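Local structure of Cg3027-pa (Drosophila melanogaster, 2VHH) at residues P201-F206 with I233-H238; S258-R263 with P267-E272; F128-K133 with N297-G302; R274-A277 with F283-P286. The protein probably hydrolyses N-carbamoyl-beta-alanine and its 2-methyl analogue to beta-alanine and (R)-3-amino-2-methylpropanoate, releasing ammonium and carbon dioxide, as a beta-ureidopropionase. All blocks are in the same frame, centred on the assembly; numbering follows the deposited sequence.

Contact 1 (P201-F206 with I233-H238); sequences PRVGDF and ICYGRH
P201 lies flat over one face of the Y235 ring, and this CH-pi contact carries most of the interface. Its CB stands 3.7 Å from the centroid of the Y235 ring, 18° off the ring normal, and is displaced toward the rim on the CD1 side. The proline nitrogen continues the coverage across the ring, with P201 N 3.5 Å from Y235 CD2. The two side chains run past each other in opposite directions, and P201 CD ends 3.8 Å from Y235 CB. Y235 can present its ring in this way because CG is anti to the backbone N (chi1 -174°), which sends the ring out from the 3-10 turn 235-238 toward 201-206. V203 makes a looser, oblique approach, its CG1 4.3 Å from Y235 CE1. V203 also begins the type II' turn that reverses the chain, closed by F206 N to V203 O at 2.8 Å; G204 occupies the second position of this turn with positive phi. Beyond P201, the phenol oxygen of Y235 bonds to W355 O of the second subunit, so the same side chain meets P201 of its own chain and, through OH, the second subunit. The neighbouring C234 side chain touches E120 and K197, consistent with the Glu-Lys-Cys triad of carbon-nitrogen hydrolases. Across the two segments the attraction is therefore apolar, a proline on an aromatic face. The ring's polar group is satisfied by the partner chain, and the contact involves the residue that directly follows the probable nucleophile.

Contact 2 (S258-R263 with P267-E272); sequences SATIGR and PLWSIE
S258 meets W269 at the rim of the indole: its OG lies near the ring plane, 3.5 Å from W269 CH2, while S258 CB is 3.6 Å from the same carbon. T260 reaches the six-membered ring obliquely, with OG1 4.0 Å from W269 CZ3. At the other end of the interface the backbone takes over, R263 O packing 3.3 Å from P267 CD. W269 attains this position with CG anti to its own backbone N (chi1 -169°), which swings the indole off the helix toward the end of strand 253-258. The next shell fixes both partners. S258 OG bonds to N256 O, and the indole NE1 to S317 O, while Y315 meets the tryptophan edge-to-face. T260 is held through its backbone N by N288 OD1. Within the helical segment, L268 O accepts from both I271 N at 2.8 Å and E272 N at 3.1 Å, so both an i+3 and an i+4 bond end on L268 O within the helix that carries W269. The contact thus sits at the beta-to-alpha connection where strand 253-258 leaves its sheet and helix 266-280 begins. P286 and N288 of strand 283-295 pack on the indole, and the second subunit lies against P267, L268 and I271.

Contact 3 (F128-K133 with N297-G302); sequences FCTREK and NEYTSG
A cysteine sulfur-aromatic contact joins the 128-133 loop to the short strand 298-299: C129 SG sits over one face of the Y299 ring, 4.1 Å from its centroid and 20° off the normal. The sulfur leans toward the rim, 3.9 Å from Y299 CZ. Y299 CG lies between its backbone N and carbonyl carbon, which stands the ring up beside the loop, and C129 O approaches Y299 CD1 to 3.7 Å. T130 flanks the ring obliquely, its CG2 4.3 Å from Y299 CD2. Farther along, E132 and N297 cross at about a right angle. N297 ND2 donates to E132 OE1 at 2.8 Å with an N-H...O angle of 160°, meeting the carboxylate from its syn side but 28° out of its plane. The second oxygen, E132 OE2, takes a hydrogen bond from W136 NE1, so both oxygens of the carboxylate are gripped. R131 and T300 turn to the third subunit, where each R131 binds the carbonyl of the other chain's T300. The chemistry is thus divided between a dispersion-dominated sulfur-ring pairing and one directional amide-carboxylate bond; the second bond to E132 probably helps to limit rotation of its carboxylate.

Contact 4 (R274-A277 with F283-P286); sequences RNAA and FTVP
T284 faces the helix and meets A277 and A276 with its branched carbon and its hydroxyl. T284 CB lies 3.8 Å from A277 CB, and T284 OG1 lies equally near A277 N, at 3.8 Å; the same oxygen is 4.1 Å from A276 CB. A chi1 of -106° turns this hydroxyl in beside the helix, where it makes a weak hydrogen bond to A273 O. The methyl takes the other branch, and T284 CG2 lies 4.4 Å from R274 N. With only alanine methyls facing the strand here, the backbones are near, the closest CA pair being A277 and T284 at 5.4 Å. The CB of R274 instead points away from the strand, with CG anti to the backbone N (chi1 -179°), and its guanidinium bonds to G325 O through NH2. F283 likewise turns its CB away, and its ring packs on I253, A322 and P323. Helix 266-280 and strand 283-295 are successive elements of a beta-alpha-beta unit with strand 253-258, whose backbone pairs with F283 and V285. W243 of helix 240-248 packs on both A276 and T284, so helix 240-248 also borders this junction.

Contacts 1 and 2 have centres about 10 Å apart and touch, with R237 NH2 3.4 Å from T260 CG2. Contact 4 shares helix 266-280 with contact 2, and the two meet where W269 CZ2 lies 3.7 Å from P286 CB; their centres are about 13 Å apart. Contact 3 closes a long loop in the chain within which the other three are nested. It reaches contact 1 through D205 O, 3.5 Å from C129 CB, yet lies about 31 Å, centre to centre, from contact 4. Contact 1 carries C234 of the probable active site. Contacts 1, 2 and 4 all border the second subunit, whereas contacts 1 and 3 share the third, placing contact 1 between two interfaces of the octamer.

Contact 1 (P201-F206 with I233-H238)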
loop_
_atom_site.group_PDB
_atom_site.type_symbol
_atom_site.label_atom_id
_atom_site.label_comp_id
_atom_site.label_asym_id
_atom_site.label_seq_id
_atom_site.Cartn_x
_atom_site.Cartn_y
_atom_site.Cartn_z
ATOM N N PRO C 201 13.966 -20.868 24.817
ATOM C CA PRO C 201 14.441 -20.108 25.973
ATOM C C PRO C 201 15.951 -20.094 26.068
ATOM O O PRO C 201 16.619 -21.012 25.578
ATOM C CB PRO C 201 13.871 -20.886 27.163
ATOM C CG PRO C 201 13.739 -22.272 26.679
ATOM C CD PRO C 201 13.502 -22.218 25.201
ATOM N N ARG C 202 16.474 -19.056 26.710
ATOM C CA ARG C 202 17.906 -18.948 26.989
ATOM C C ARG C 202 18.105 -18.297 28.364
ATOM O O ARG C 202 19.021 -17.494 28.573
ATOM C CB ARG C 202 18.624 -18.172 25.866
ATOM C CG ARG C 202 17.874 -16.948 25.325
ATOM C CD ARG C 202 17.121 -17.268 24.050
ATOM N NE ARG C 202 18.022 -17.466 22.904
ATOM C CZ ARG C 202 17.679 -18.047 21.751
ATOM N NH1 ARG C 202 16.449 -18.505 21.570
ATOM N NH2 ARG C 202 18.572 -18.176 20.776
ATOM N N VAL C 203 17.228 -18.651 29.298
ATOM C CA VAL C 203 17.164 -17.977 30.593
ATOM C C VAL C 203 17.584 -18.884 31.760
ATOM O O VAL C 203 17.079 -20.009 31.918
ATOM C CB VAL C 203 15.772 -17.311 30.813
ATOM C CG1 VAL C 203 14.665 -18.186 30.271
ATOM C CG2 VAL C 203 15.538 -16.960 32.289
ATOM N N GLY C 204 18.520 -18.372 32.558
ATOM C CA GLY C 204 19.010 -19.066 33.739
ATOM C C GLY C 204 19.556 -20.445 33.422
ATOM O O GLY C 204 20.495 -20.594 32.630
ATOM N N ASP C 205 18.957 -21.457 34.043
ATOM C CA ASP C 205 19.388 -22.844 33.864
ATOM C C ASP C 205 18.844 -23.446 32.559
ATOM O O ASP C 205 19.242 -24.540 32.143
ATOM C CB ASP C 205 18.950 -23.690 35.063
ATOM C CG ASP C 205 19.510 -23.181 36.381
ATOM O OD1 ASP C 205 20.747 -23.169 36.535
ATOM O OD2 ASP C 205 18.716 -22.809 37.274
ATOM N N PHE C 206 17.938 -22.716 31.917
ATOM C CA PHE C 206 17.261 -23.206 30.726
ATOM C C PHE C 206 18.028 -22.806 29.471
ATOM O O PHE C 206 17.587 -21.972 28.675
ATOM C CB PHE C 206 15.810 -22.725 30.721
ATOM C CG PHE C 206 15.012 -23.270 31.863
ATOM C CD1 PHE C 206 15.264 -22.853 33.170
ATOM C CD2 PHE C 206 14.034 -24.225 31.645
ATOM C CE1 PHE C 206 14.547 -23.370 34.232
ATOM C CE2 PHE C 206 13.318 -24.741 32.699
ATOM C CZ PHE C 206 13.573 -24.312 33.997
ATOM N N ILE C 233 4.700 -25.947 23.041
ATOM C CA ILE C 233 5.774 -26.545 23.824
ATOM C C ILE C 233 6.493 -25.560 24.756
ATOM O O ILE C 233 7.074 -24.577 24.311
ATOM C CB ILE C 233 6.789 -27.330 22.957
ATOM C CG1 ILE C 233 6.069 -28.178 21.901
ATOM C CG2 ILE C 233 7.617 -28.235 23.843
ATOM C CD1 ILE C 233 6.988 -28.853 20.902
ATOM N N CYS C 234 6.402 -25.851 26.059
ATOM C CA CYS C 234 7.201 -25.238 27.140
ATOM C C CYS C 234 7.215 -23.712 27.122
ATOM O O CYS C 234 6.199 -23.090 27.396
ATOM C CB CYS C 234 8.621 -25.839 27.153
ATOM S SG CYS C 234 9.812 -25.249 28.427
ATOM N N TYR C 235 8.357 -23.126 26.778
ATOM C CA TYR C 235 8.555 -21.682 26.776
ATOM C C TYR C 235 7.568 -20.916 25.880
ATOM O O TYR C 235 7.370 -19.719 26.064
ATOM C CB TYR C 235 9.994 -21.404 26.361
ATOM C CG TYR C 235 10.491 -19.978 26.425
ATOM C CD1 TYR C 235 10.704 -19.344 27.645
ATOM C CD2 TYR C 235 10.820 -19.290 25.258
ATOM C CE1 TYR C 235 11.203 -18.042 27.696
ATOM C CE2 TYR C 235 11.314 -17.996 25.299
ATOM C CZ TYR C 235 11.506 -17.380 26.522
ATOM O OH TYR C 235 11.990 -16.103 26.568
ATOM N N GLY C 236 6.938 -21.607 24.933
ATOM C CA GLY C 236 5.906 -21.001 24.086
ATOM C C GLY C 236 4.698 -20.544 24.897
ATOM O O GLY C 236 3.866 -19.751 24.427
ATOM N N ARG C 237 4.610 -21.083 26.113
ATOM C CA ARG C 237 3.688 -20.661 27.166
ATOM C C ARG C 237 3.627 -19.139 27.324
ATOM O O ARG C 237 2.559 -18.575 27.560
ATOM C CB ARG C 237 4.238 -21.226 28.460
ATOM C CG ARG C 237 3.285 -21.552 29.575
ATOM C CD ARG C 237 4.099 -21.767 30.856
ATOM N NE ARG C 237 5.501 -22.055 30.549
ATOM C CZ ARG C 237 6.528 -21.816 31.359
ATOM N NH1 ARG C 237 6.347 -21.292 32.569
ATOM N NH2 ARG C 237 7.751 -22.111 30.954
ATOM N N HIS C 238 4.786 -18.488 27.192
ATOM C CA HIS C 238 4.923 -17.051 27.427
ATOM C C HIS C 238 4.580 -16.180 26.215
ATOM O O HIS C 238 4.728 -14.957 26.263
ATOM C CB HIS C 238 6.341 -16.717 27.900
ATOM C CG HIS C 238 6.784 -17.491 29.104
ATOM N ND1 HIS C 238 6.068 -17.519 30.280
ATOM C CD2 HIS C 238 7.888 -18.243 29.321
ATOM C CE1 HIS C 238 6.704 -18.263 31.167
ATOM N NE2 HIS C 238 7.812 -18.712 30.612
#

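Contact 2 (S258-R263 with P267-E272)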
loop_
_atom_site.group_PDB
_atom_site.type_symbol
_atom_site.label_atom_id
_atom_site.label_comp_id
_atom_site.label_asym_id
_atom_site.label_seq_id
_atom_site.Cartn_x
_atom_site.Cartn_y
_atom_site.Cartn_z
ATOM N N SER C 258 5.661 -28.987 29.748
ATOM C CA SER C 258 6.617 -28.016 30.271
ATOM C C SER C 258 7.624 -28.654 31.197
ATOM O O SER C 258 7.457 -29.803 31.620
ATOM C CB SER C 258 5.906 -26.904 31.062
ATOM O OG SER C 258 4.971 -26.188 30.285
ATOM N N ALA C 259 8.663 -27.884 31.513
ATOM C CA ALA C 259 9.562 -28.191 32.606
ATOM C C ALA C 259 10.056 -26.879 33.175
ATOM O O ALA C 259 11.006 -26.312 32.657
ATOM C CB ALA C 259 10.725 -29.041 32.131
ATOM N N THR C 260 9.401 -26.378 34.217
ATOM C CA THR C 260 9.897 -25.183 34.916
ATOM C C THR C 260 10.122 -25.390 36.400
ATOM O O THR C 260 9.310 -26.040 37.069
ATOM C CB THR C 260 8.982 -23.939 34.773
ATOM O OG1 THR C 260 7.658 -24.330 34.386
ATOM C CG2 THR C 260 9.560 -22.949 33.757
ATOM N N ILE C 261 11.252 -24.852 36.880
ATOM C CA ILE C 261 11.492 -24.523 38.306
ATOM C C ILE C 261 11.314 -22.994 38.310
ATOM O O ILE C 261 11.671 -22.366 37.325
ATOM C CB ILE C 261 12.885 -25.000 38.798
ATOM C CG1 ILE C 261 13.993 -24.013 38.425
ATOM C CG2 ILE C 261 13.202 -26.391 38.244
ATOM C CD1 ILE C 261 15.224 -24.070 39.355
ATOM N N GLY C 262 10.865 -22.312 39.358
ATOM C CA GLY C 262 11.527 -22.016 40.604
ATOM C C GLY C 262 10.701 -20.832 41.107
ATOM O O GLY C 262 9.521 -20.721 40.771
ATOM N N ARG C 263 11.303 -19.941 41.887
ATOM C CA ARG C 263 10.533 -18.938 42.643
ATOM C C ARG C 263 9.832 -17.884 41.770
ATOM O O ARG C 263 8.701 -17.485 42.061
ATOM C CB ARG C 263 11.417 -18.256 43.706
ATOM C CG ARG C 263 12.094 -19.214 44.714
ATOM C CD ARG C 263 13.470 -19.742 44.198
ATOM N NE ARG C 263 14.068 -20.754 45.083
ATOM C CZ ARG C 263 14.677 -20.489 46.242
ATOM N NH1 ARG C 263 14.774 -19.235 46.686
ATOM N NH2 ARG C 263 15.186 -21.481 46.968
ATOM N N PRO C 267 4.585 -18.192 40.014
ATOM C CA PRO C 267 3.415 -17.314 39.950
ATOM C C PRO C 267 2.762 -17.271 38.569
ATOM O O PRO C 267 1.545 -17.130 38.472
ATOM C CB PRO C 267 3.994 -15.938 40.288
ATOM C CG PRO C 267 5.172 -16.221 41.103
ATOM C CD PRO C 267 5.762 -17.467 40.529
ATOM N N LEU C 268 3.563 -17.407 37.517
ATOM C CA LEU C 268 3.058 -17.342 36.154
ATOM C C LEU C 268 2.265 -18.595 35.755
ATOM O O LEU C 268 1.369 -18.525 34.906
ATOM C CB LEU C 268 4.184 -17.078 35.132
ATOM C CG LEU C 268 5.441 -16.257 35.436
ATOM C CD1 LEU C 268 6.232 -16.086 34.161
ATOM C CD2 LEU C 268 5.169 -14.911 36.069
ATOM N N TRP C 269 2.589 -19.728 36.372
ATOM C CA TRP C 269 1.995 -21.021 35.999
ATOM C C TRP C 269 0.474 -21.007 35.927
ATOM O O TRP C 269 -0.102 -21.543 34.991
ATOM C CB TRP C 269 2.463 -22.136 36.942
ATOM C CG TRP C 269 2.088 -23.500 36.455
ATOM C CD1 TRP C 269 1.158 -24.348 37.002
ATOM C CD2 TRP C 269 2.623 -24.175 35.310
ATOM N NE1 TRP C 269 1.085 -25.507 36.266
ATOM C CE2 TRP C 269 1.974 -25.430 35.225
ATOM C CE3 TRP C 269 3.585 -23.844 34.349
ATOM C CZ2 TRP C 269 2.256 -26.351 34.211
ATOM C CZ3 TRP C 269 3.867 -24.759 33.344
ATOM C CH2 TRP C 269 3.206 -26.005 33.285
ATOM N N SER C 270 -0.161 -20.383 36.912
ATOM C CA SER C 270 -1.620 -20.309 36.987
ATOM C C SER C 270 -2.222 -19.265 36.032
ATOM O O SER C 270 -3.441 -19.205 35.850
ATOM C CB SER C 270 -2.059 -20.014 38.428
ATOM O OG SER C 270 -1.430 -18.839 38.929
ATOM N N ILE C 271 -1.363 -18.460 35.416
ATOM C CA ILE C 271 -1.802 -17.303 34.659
ATOM C C ILE C 271 -1.815 -17.555 33.160
ATOM O O ILE C 271 -2.831 -17.351 32.498
ATOM C CB ILE C 271 -0.908 -16.081 34.959
ATOM C CG1 ILE C 271 -0.836 -15.802 36.473
ATOM C CG2 ILE C 271 -1.351 -14.863 34.159
ATOM C CD1 ILE C 271 -2.132 -15.341 37.124
ATOM N N GLU C 272 -0.692 -18.000 32.622
ATOM C CA GLU C 272 -0.512 -18.016 31.167
ATOM C C GLU C 272 -1.370 -19.041 30.406
ATOM O O GLU C 272 -2.062 -18.685 29.452
ATOM C CB GLU C 272 0.971 -18.131 30.804
ATOM C CG GLU C 272 1.803 -16.958 31.333
ATOM C CD GLU C 272 3.316 -17.209 31.306
ATOM O OE1 GLU C 272 4.017 -16.464 30.582
ATOM O OE2 GLU C 272 3.798 -18.143 32.011
#

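Contact 3 (F128-K133 with N297-G302)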
loop_
_atom_site.group_PDB
_atom_site.type_symbol
_atom_site.label_atom_id
_atom_site.label_comp_id
_atom_site.label_asym_id
_atom_site.label_seq_id
_atom_site.Cartn_x
_atom_site.Cartn_y
_atom_site.Cartn_z
ATOM N N PHE C 128 19.723 -29.840 30.302
ATOM C CA PHE C 128 20.090 -28.633 29.564
ATOM C C PHE C 128 20.690 -27.543 30.450
ATOM O O PHE C 128 21.210 -26.544 29.947
ATOM C CB PHE C 128 18.891 -28.107 28.771
ATOM C CG PHE C 128 18.132 -29.180 28.051
ATOM C CD1 PHE C 128 18.631 -29.738 26.883
ATOM C CD2 PHE C 128 16.929 -29.649 28.550
ATOM C CE1 PHE C 128 17.933 -30.750 26.210
ATOM C CE2 PHE C 128 16.227 -30.658 27.885
ATOM C CZ PHE C 128 16.731 -31.208 26.712
ATOM N N CYS C 129 20.632 -27.749 31.765
ATOM C CA CYS C 129 21.238 -26.837 32.733
ATOM C C CYS C 129 22.759 -26.985 32.793
ATOM O O CYS C 129 23.470 -26.033 33.119
ATOM C CB CYS C 129 20.637 -27.069 34.118
ATOM S SG CYS C 129 20.922 -28.730 34.754
ATOM N N THR C 130 23.243 -28.185 32.484
ATOM C CA THR C 130 24.669 -28.501 32.507
ATOM C C THR C 130 25.407 -27.894 31.308
ATOM O O THR C 130 26.584 -27.538 31.402
ATOM C CB THR C 130 24.893 -30.036 32.538
ATOM O OG1 THR C 130 24.323 -30.633 31.367
ATOM C CG2 THR C 130 24.236 -30.655 33.762
ATOM N N ARG C 131 24.689 -27.779 30.190
ATOM C CA ARG C 131 25.241 -27.342 28.902
ATOM C C ARG C 131 26.253 -28.326 28.304
ATOM O O ARG C 131 26.993 -27.992 27.376
ATOM C CB ARG C 131 25.806 -25.927 28.991
ATOM C CG ARG C 131 24.798 -24.858 28.673
ATOM C CD ARG C 131 25.182 -23.545 29.304
ATOM N NE ARG C 131 26.582 -23.211 29.074
ATOM C CZ ARG C 131 27.497 -23.097 30.028
ATOM N NH1 ARG C 131 27.162 -23.279 31.298
ATOM N NH2 ARG C 131 28.747 -22.794 29.701
ATOM N N GLU C 132 26.262 -29.542 28.841
ATOM C CA GLU C 132 27.107 -30.603 28.323
ATOM C C GLU C 132 26.401 -31.297 27.171
ATOM O O GLU C 132 25.197 -31.529 27.218
ATOM C CB GLU C 132 27.449 -31.624 29.407
ATOM C CG GLU C 132 28.175 -31.071 30.615
ATOM C CD GLU C 132 28.194 -32.037 31.793
ATOM O OE1 GLU C 132 28.882 -31.720 32.784
ATOM O OE2 GLU C 132 27.527 -33.100 31.748
ATOM N N LYS C 133 27.162 -31.622 26.135
ATOM C CA LYS C 133 26.622 -32.292 24.963
ATOM C C LYS C 133 26.744 -33.799 25.094
ATOM O O LYS C 133 26.095 -34.548 24.374
ATOM C CB LYS C 133 27.342 -31.821 23.699
ATOM C CG LYS C 133 27.198 -30.332 23.404
ATOM C CD LYS C 133 25.767 -29.952 23.083
ATOM C CE LYS C 133 25.678 -28.520 22.599
ATOM N NZ LYS C 133 24.504 -28.334 21.710
ATOM N N ASN C 297 28.355 -33.396 37.309
ATOM C CA ASN C 297 29.318 -32.308 37.426
ATOM C C ASN C 297 28.665 -30.979 37.840
ATOM O O ASN C 297 27.461 -30.789 37.657
ATOM C CB ASN C 297 30.089 -32.148 36.108
ATOM C CG ASN C 297 30.527 -33.489 35.506
ATOM O OD1 ASN C 297 31.279 -34.252 36.119
ATOM N ND2 ASN C 297 30.058 -33.772 34.291
ATOM N N GLU C 298 29.469 -30.079 38.411
ATOM C CA GLU C 298 29.060 -28.709 38.739
ATOM C C GLU C 298 28.595 -27.928 37.515
ATOM O O GLU C 298 29.114 -28.123 36.414
ATOM C CB GLU C 298 30.249 -27.933 39.300
ATOM C CG GLU C 298 30.677 -28.260 40.710
ATOM C CD GLU C 298 31.808 -27.347 41.192
ATOM O OE1 GLU C 298 32.321 -26.534 40.382
ATOM O OE2 GLU C 298 32.185 -27.446 42.382
ATOM N N TYR C 299 27.654 -27.010 37.724
ATOM C CA TYR C 299 27.265 -26.025 36.709
ATOM C C TYR C 299 26.862 -24.697 37.379
ATOM O O TYR C 299 26.515 -24.684 38.563
ATOM C CB TYR C 299 26.123 -26.565 35.825
ATOM C CG TYR C 299 24.821 -26.762 36.569
ATOM C CD1 TYR C 299 23.934 -25.698 36.745
ATOM C CD2 TYR C 299 24.486 -28.003 37.117
ATOM C CE1 TYR C 299 22.750 -25.861 37.449
ATOM C CE2 TYR C 299 23.298 -28.180 37.824
ATOM C CZ TYR C 299 22.436 -27.102 37.980
ATOM O OH TYR C 299 21.263 -27.248 38.674
ATOM N N THR C 300 26.911 -23.586 36.637
ATOM C CA THR C 300 26.378 -22.299 37.139
ATOM C C THR C 300 25.163 -21.850 36.338
ATOM O O THR C 300 24.985 -22.258 35.195
ATOM C CB THR C 300 27.427 -21.150 37.208
ATOM O OG1 THR C 300 27.860 -20.795 35.891
ATOM C CG2 THR C 300 28.627 -21.541 38.067
ATOM N N SER C 301 24.338 -21.006 36.953
ATOM C CA SER C 301 23.044 -20.614 36.380
ATOM C C SER C 301 22.926 -19.183 35.820
ATOM O O SER C 301 21.833 -18.749 35.436
ATOM C CB SER C 301 21.887 -20.904 37.352
ATOM O OG SER C 301 22.321 -21.101 38.680
ATOM N N GLY C 302 24.036 -18.458 35.751
ATOM C CA GLY C 302 24.002 -17.107 35.205
ATOM C C GLY C 302 23.611 -16.017 36.193
ATOM O O GLY C 302 23.516 -14.853 35.819
#

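Contact 4 (R274-A277 with F283-P286)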
loop_
_atom_site.group_PDB
_atom_site.type_symbol
_atom_site.label_atom_id
_atom_site.label_comp_id
_atom_site.label_asym_id
_atom_site.label_seq_id
_atom_site.Cartn_x
_atom_site.Cartn_y
_atom_site.Cartn_z
ATOM N N ARG C 274 -3.926 -20.476 31.491
ATOM C CA ARG C 274 -5.291 -20.090 31.824
ATOM C C ARG C 274 -5.811 -19.004 30.891
ATOM O O ARG C 274 -6.933 -19.108 30.380
ATOM C CB ARG C 274 -5.355 -19.582 33.251
ATOM C CG ARG C 274 -6.739 -19.168 33.699
ATOM C CD ARG C 274 -7.444 -20.293 34.426
ATOM N NE ARG C 274 -8.742 -19.850 34.910
ATOM C CZ ARG C 274 -8.944 -19.246 36.074
ATOM N NH1 ARG C 274 -7.930 -19.030 36.893
ATOM N NH2 ARG C 274 -10.167 -18.857 36.412
ATOM N N ASN C 275 -4.990 -17.972 30.670
ATOM C CA ASN C 275 -5.333 -16.857 29.778
ATOM C C ASN C 275 -5.539 -17.327 28.346
ATOM O O ASN C 275 -6.475 -16.921 27.679
ATOM C CB ASN C 275 -4.249 -15.760 29.842
ATOM C CG ASN C 275 -4.671 -14.444 29.159
ATOM O OD1 ASN C 275 -5.339 -14.428 28.135
ATOM N ND2 ASN C 275 -4.254 -13.342 29.729
ATOM N N ALA C 276 -4.650 -18.185 27.882
ATOM C CA ALA C 276 -4.721 -18.714 26.542
ATOM C C ALA C 276 -6.077 -19.369 26.268
ATOM O O ALA C 276 -6.666 -19.165 25.199
ATOM C CB ALA C 276 -3.631 -19.706 26.351
ATOM N N ALA C 277 -6.550 -20.157 27.238
ATOM C CA ALA C 277 -7.846 -20.818 27.164
ATOM C C ALA C 277 -8.970 -19.813 26.992
ATOM O O ALA C 277 -9.851 -20.012 26.162
ATOM C CB ALA C 277 -8.085 -21.650 28.414
ATOM N N PHE C 283 -9.652 -25.416 25.054
ATOM C CA PHE C 283 -9.130 -26.046 26.259
ATOM C C PHE C 283 -7.622 -26.010 26.286
ATOM O O PHE C 283 -6.975 -26.117 25.257
ATOM C CB PHE C 283 -9.619 -27.485 26.368
ATOM C CG PHE C 283 -11.074 -27.603 26.733
ATOM C CD1 PHE C 283 -12.045 -27.703 25.750
ATOM C CD2 PHE C 283 -11.470 -27.623 28.063
ATOM C CE1 PHE C 283 -13.393 -27.814 26.088
ATOM C CE2 PHE C 283 -12.814 -27.744 28.409
ATOM C CZ PHE C 283 -13.774 -27.835 27.428
ATOM N N THR C 284 -7.073 -25.881 27.481
ATOM C CA THR C 284 -5.649 -25.737 27.679
ATOM C C THR C 284 -5.186 -26.798 28.684
ATOM O O THR C 284 -5.844 -27.003 29.711
ATOM C CB THR C 284 -5.392 -24.299 28.158
ATOM O OG1 THR C 284 -4.819 -23.531 27.089
ATOM C CG2 THR C 284 -4.496 -24.262 29.362
ATOM N N VAL C 285 -4.091 -27.499 28.387
ATOM C CA VAL C 285 -3.597 -28.555 29.298
ATOM C C VAL C 285 -2.113 -28.384 29.635
ATOM O O VAL C 285 -1.254 -29.023 29.028
ATOM C CB VAL C 285 -3.849 -29.984 28.739
ATOM C CG1 VAL C 285 -3.570 -31.047 29.821
ATOM C CG2 VAL C 285 -5.274 -30.120 28.178
ATOM N N PRO C 286 -1.804 -27.493 30.582
ATOM C CA PRO C 286 -0.426 -27.320 31.027
ATOM C C PRO C 286 0.060 -28.441 31.950
ATOM O O PRO C 286 -0.491 -28.633 33.026
ATOM C CB PRO C 286 -0.479 -25.997 31.782
ATOM C CG PRO C 286 -1.887 -25.918 32.281
ATOM C CD PRO C 286 -2.726 -26.552 31.237
#